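Iron-regulated ABC transporter siderophore-binding protein SirA (Staphylococcus aureus subsp. aureus, PDB 3MWF) binds the siderophore staphyloferrin B and probably hands it to an ABC transporter for iron uptake. Local coordinates at residues E183-N186 / D187-F190; D285-Y288 / E289-I293. All blocks are in the same frame, centred on the assembly; numbering follows the deposited sequence.

Both contacts are helix C-termini that finish in a Schellman motif, and they lie on the same side of the chain's centre, about 14 Å apart between their centres. Contact 1 ends helix 179-187 with a glycine at the turn; contact 2 ends helix 277-290 with N292 there. Their apolar sides meet in one core, where L188 CD1 packs on L287 CD1 at 3.3 Å and F190 leans on L291. Each is partly buried, but the outward sides differ. In contact 1 one water joins the N186 amide to a backbone oxygen and another joins two backbone oxygens, whereas contact 2 carries a lysine-glutamate pair. The side chain of E183 is about 10 Å from the bound siderophore.

Contact 1 (E183-N186 / D187-F190); sequences EILN and DLGF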
loop_
_atom_site.group_PDB
_atom_site.type_symbol
_atom_site.label_atom_id
_atom_site.label_comp_id
_atom_site.label_asym_id
_atom_site.label_seq_id
_atom_site.Cartn_x
_atom_site.Cartn_y
_atom_site.Cartn_z
ATOM N N GLU A 183 0.896 -6.904 4.686
ATOM C CA GLU A 183 2.297 -7.301 4.549
ATOM C C GLU A 183 3.231 -6.603 5.540
ATOM O O GLU A 183 4.160 -7.237 6.047
ATOM C CB GLU A 183 2.817 -7.114 3.127
ATOM C CG GLU A 183 2.114 -8.057 2.117
ATOM C CD GLU A 183 2.908 -8.236 0.832
ATOM O OE1 GLU A 183 4.007 -7.686 0.662
ATOM O OE2 GLU A 183 2.444 -8.981 -0.036
ATOM N N ILE A 184 3.001 -5.309 5.798
ATOM C CA ILE A 184 3.801 -4.588 6.788
ATOM C C ILE A 184 3.601 -5.171 8.186
ATOM O O ILE A 184 4.581 -5.424 8.891
ATOM C CB ILE A 184 3.510 -3.086 6.742
ATOM C CG1 ILE A 184 4.090 -2.531 5.432
ATOM C CG2 ILE A 184 4.189 -2.360 7.942
ATOM C CD1 ILE A 184 3.513 -1.146 5.059
ATOM N N LEU A 185 2.352 -5.431 8.568
ATOM C CA LEU A 185 2.122 -6.060 9.872
ATOM C C LEU A 185 2.846 -7.405 9.946
ATOM O O LEU A 185 3.368 -7.762 11.015
ATOM C CB LEU A 185 0.636 -6.229 10.202
ATOM C CG LEU A 185 -0.184 -4.951 10.324
ATOM C CD1 LEU A 185 -1.584 -5.300 10.779
ATOM C CD2 LEU A 185 0.498 -3.929 11.252
ATOM N N ASN A 186 2.810 -8.172 8.857
ATOM C CA ASN A 186 3.547 -9.438 8.814
ATOM C C ASN A 186 5.073 -9.210 9.049
ATOM O O ASN A 186 5.720 -9.937 9.823
ATOM C CB ASN A 186 3.314 -10.176 7.478
ATOM C CG ASN A 186 3.756 -11.639 7.548
ATOM O OD1 ASN A 186 4.835 -12.021 7.060
ATOM N ND2 ASN A 186 2.946 -12.446 8.175
ATOM N N ASP A 187 5.637 -8.185 8.417
ATOM C CA ASP A 187 7.041 -7.833 8.648
ATOM C C ASP A 187 7.312 -7.537 10.119
ATOM O O ASP A 187 8.370 -7.902 10.662
ATOM C CB ASP A 187 7.418 -6.579 7.837
ATOM C CG ASP A 187 7.626 -6.850 6.356
ATOM O OD1 ASP A 187 7.725 -8.014 5.908
ATOM O OD2 ASP A 187 7.734 -5.861 5.617
ATOM N N LEU A 188 6.368 -6.867 10.751
ATOM C CA LEU A 188 6.500 -6.426 12.139
ATOM C C LEU A 188 6.342 -7.559 13.155
ATOM O O LEU A 188 6.514 -7.350 14.349
ATOM C CB LEU A 188 5.491 -5.321 12.414
ATOM C CG LEU A 188 5.761 -4.061 11.603
ATOM C CD1 LEU A 188 4.603 -3.128 11.786
ATOM C CD2 LEU A 188 7.118 -3.383 12.052
ATOM N N GLY A 189 5.992 -8.743 12.664
ATOM C CA GLY A 189 5.838 -9.933 13.510
ATOM C C GLY A 189 4.459 -10.277 14.015
ATOM O O GLY A 189 4.302 -11.237 14.782
ATOM N N PHE A 190 3.445 -9.511 13.603
ATOM C CA PHE A 190 2.072 -9.842 13.924
ATOM C C PHE A 190 1.715 -11.099 13.169
ATOM O O PHE A 190 2.211 -11.306 12.072
ATOM C CB PHE A 190 1.122 -8.720 13.487
ATOM C CG PHE A 190 1.211 -7.480 14.365
ATOM C CD1 PHE A 190 0.498 -7.410 15.567
ATOM C CD2 PHE A 190 1.991 -6.394 13.969
ATOM C CE1 PHE A 190 0.555 -6.272 16.369
ATOM C CE2 PHE A 190 2.079 -5.227 14.795
ATOM C CZ PHE A 190 1.372 -5.175 15.974
HETATM O O HOH W 1 0.827 -11.544 9.643
HETATM O O HOH W 2 4.731 -12.182 11.257
#
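L185 and F190 meet where helix 179-187 ends, the leucine branch L185 CD2 lying 4.0 Å from F190 CD2 as the two side chains cross obliquely. L185 O accepts F190 N at 3.1 Å; this backbone bond holds F190 to the last turn, and the ring edge lies against the same oxygen. I184 and L188 form the other half of the apolar packing: they lie side by side and point the same way, and CG2 of I184, anti to its own N (chi1 of CG1 -70°), reaches L188 CD1 at 3.9 Å. This buried side is closed over by L287 and I284 of helix 277-290, V144 and F147 of helix 130-155, and W159, which meets F190 edge-to-face.

The looser side is polar and water-mediated. With CG anti to the backbone N (chi1 -165°), the N186 amide stands here. One water accepts from N186 ND2 at 2.7 Å and donates to F190 O, so the side-chain amide reaches that oxygen through water; a second water links the backbone oxygens N186 O and F190 O. The two acids are held more firmly: E183 forms a salt bridge with K115, and D187 OD2 one with K117 together with a hydrogen bond from Y140 OH.

D187 N and L188 N continue the helical bonding to E183 O and I184 O. G189, at positive phi (95°), then turns the chain, and G189 N bonds N186 O at 3.1 Å from above the carbonyl plane. This five-to-two bond and the six-to-one bond from F190 N to L185 O, closed around the glycine, make up the Schellman motif of a helix C-terminus.

Contact 2 (D285-Y288 / E289-I293); sequences DDLY and EKLNI
Y288 and I293 cross at about a right angle, bringing I293 CG2 to 3.7 Å from Y288 CD1. In the isoleucine CG1 is anti to the carbonyl carbon (chi1 -63°), which leaves CG2 anti to the backbone N and against the ring. Y288 CG is likewise anti to its carbonyl carbon (chi1 -83°), and the ring edge faces I293 O, near the ring plane, while I293 N bonds Y288 O at 3.0 Å on a carbonyl lone pair.

L291 CB lies 3.2 Å from L287 O, the oxygen that L291 N bonds. On the outer side E289 extends beyond CG, while K290 bends at chi2 and chi4 into a salt bridge in which K290 NZ comes to E289 OE2, 2.9 Å away, from above the carboxylate plane. N292, at positive phi (50°), ends the helix in a Schellman motif: N292 N bonds E289 O at 3.3 Å, beside I293 N to Y288 O.

I293 rests on F147, D150 and K154 of helix 130-155, which also offers D150 to Y288 OH and F147, edge-to-face, to the tyrosine ring. L287 and L291 face strand 222-227 through F224 and H222, and L287 also packs on W271 of helix 268-273.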
loop_
_atom_site.group_PDB
_atom_site.type_symbol
_atom_site.label_atom_id
_atom_site.label_comp_id
_atom_site.label_asym_id
_atom_site.label_seq_id
_atom_site.Cartn_x
_atom_site.Cartn_y
_atom_site.Cartn_z
ATOM N N ASP A 285 5.067 4.185 12.859
ATOM C CA ASP A 285 4.875 5.247 13.870
ATOM C C ASP A 285 3.462 5.229 14.435
ATOM O O ASP A 285 3.273 5.370 15.651
ATOM C CB ASP A 285 5.123 6.634 13.256
ATOM C CG ASP A 285 6.577 6.962 13.097
ATOM O OD1 ASP A 285 7.460 6.251 13.646
ATOM O OD2 ASP A 285 6.830 7.977 12.406
ATOM N N ASP A 286 2.466 5.075 13.556
ATOM C CA ASP A 286 1.067 4.979 13.965
ATOM C C ASP A 286 0.849 3.861 14.976
ATOM O O ASP A 286 0.125 4.036 15.953
ATOM C CB ASP A 286 0.165 4.740 12.755
ATOM C CG ASP A 286 -0.229 6.018 12.056
ATOM O OD1 ASP A 286 0.184 7.100 12.518
ATOM O OD2 ASP A 286 -0.959 5.933 11.037
ATOM N N LEU A 287 1.471 2.713 14.719
ATOM C CA LEU A 287 1.371 1.558 15.600
ATOM C C LEU A 287 1.925 1.823 17.005
ATOM O O LEU A 287 1.286 1.460 17.985
ATOM C CB LEU A 287 2.072 0.358 14.979
ATOM C CG LEU A 287 1.347 -0.267 13.787
ATOM C CD1 LEU A 287 2.284 -1.289 13.174
ATOM C CD2 LEU A 287 0.012 -0.899 14.214
ATOM N N TYR A 288 3.077 2.481 17.103
ATOM C CA TYR A 288 3.582 2.876 18.435
ATOM C C TYR A 288 2.532 3.677 19.194
ATOM O O TYR A 288 2.284 3.438 20.381
ATOM C CB TYR A 288 4.863 3.683 18.308
ATOM C CG TYR A 288 6.116 2.865 18.162
ATOM C CD1 TYR A 288 6.711 2.255 19.270
ATOM C CD2 TYR A 288 6.733 2.730 16.932
ATOM C CE1 TYR A 288 7.879 1.528 19.136
ATOM C CE2 TYR A 288 7.897 2.018 16.776
ATOM C CZ TYR A 288 8.471 1.400 17.887
ATOM O OH TYR A 288 9.631 0.694 17.710
ATOM N N GLU A 289 1.881 4.611 18.502
ATOM C CA GLU A 289 0.851 5.450 19.115
ATOM C C GLU A 289 -0.448 4.702 19.444
ATOM O O GLU A 289 -0.928 4.776 20.577
ATOM C CB GLU A 289 0.565 6.654 18.205
ATOM C CG GLU A 289 -0.341 7.687 18.787
ATOM C CD GLU A 289 -0.827 8.631 17.716
ATOM O OE1 GLU A 289 0.035 9.326 17.148
ATOM O OE2 GLU A 289 -2.047 8.644 17.424
ATOM N N LYS A 290 -1.008 3.983 18.470
ATOM C CA LYS A 290 -2.297 3.333 18.648
ATOM C C LYS A 290 -2.199 2.173 19.637
ATOM O O LYS A 290 -3.182 1.869 20.312
ATOM C CB LYS A 290 -2.902 2.840 17.315
ATOM C CG LYS A 290 -3.215 3.951 16.267
ATOM C CD LYS A 290 -4.204 5.005 16.742
ATOM C CE LYS A 290 -4.496 6.046 15.614
ATOM N NZ LYS A 290 -3.391 7.021 15.393
ATOM N N LEU A 291 -1.023 1.554 19.718
ATOM C CA LEU A 291 -0.811 0.412 20.626
ATOM C C LEU A 291 -0.190 0.810 21.972
ATOM O O LEU A 291 0.002 -0.044 22.842
ATOM C CB LEU A 291 0.023 -0.679 19.945
ATOM C CG LEU A 291 -0.673 -1.324 18.732
ATOM C CD1 LEU A 291 0.179 -2.424 18.196
ATOM C CD2 LEU A 291 -2.004 -1.873 19.181
ATOM N N ASN A 292 0.121 2.098 22.116
ATOM C CA ASN A 292 0.776 2.621 23.315
ATOM C C ASN A 292 2.012 1.789 23.661
ATOM O O ASN A 292 2.115 1.236 24.759
ATOM C CB ASN A 292 -0.214 2.667 24.481
ATOM C CG ASN A 292 0.331 3.419 25.679
ATOM O OD1 ASN A 292 1.093 4.371 25.530
ATOM N ND2 ASN A 292 -0.062 2.992 26.871
ATOM N N ILE A 293 2.924 1.680 22.691
ATOM C CA ILE A 293 4.174 0.954 22.839
ATOM C C ILE A 293 5.297 1.971 23.046
ATOM O O ILE A 293 5.432 2.921 22.283
ATOM C CB ILE A 293 4.488 0.095 21.581
ATOM C CG1 ILE A 293 3.415 -0.987 21.379
ATOM C CG2 ILE A 293 5.890 -0.514 21.661
ATOM C CD1 ILE A 293 3.538 -1.728 20.028
#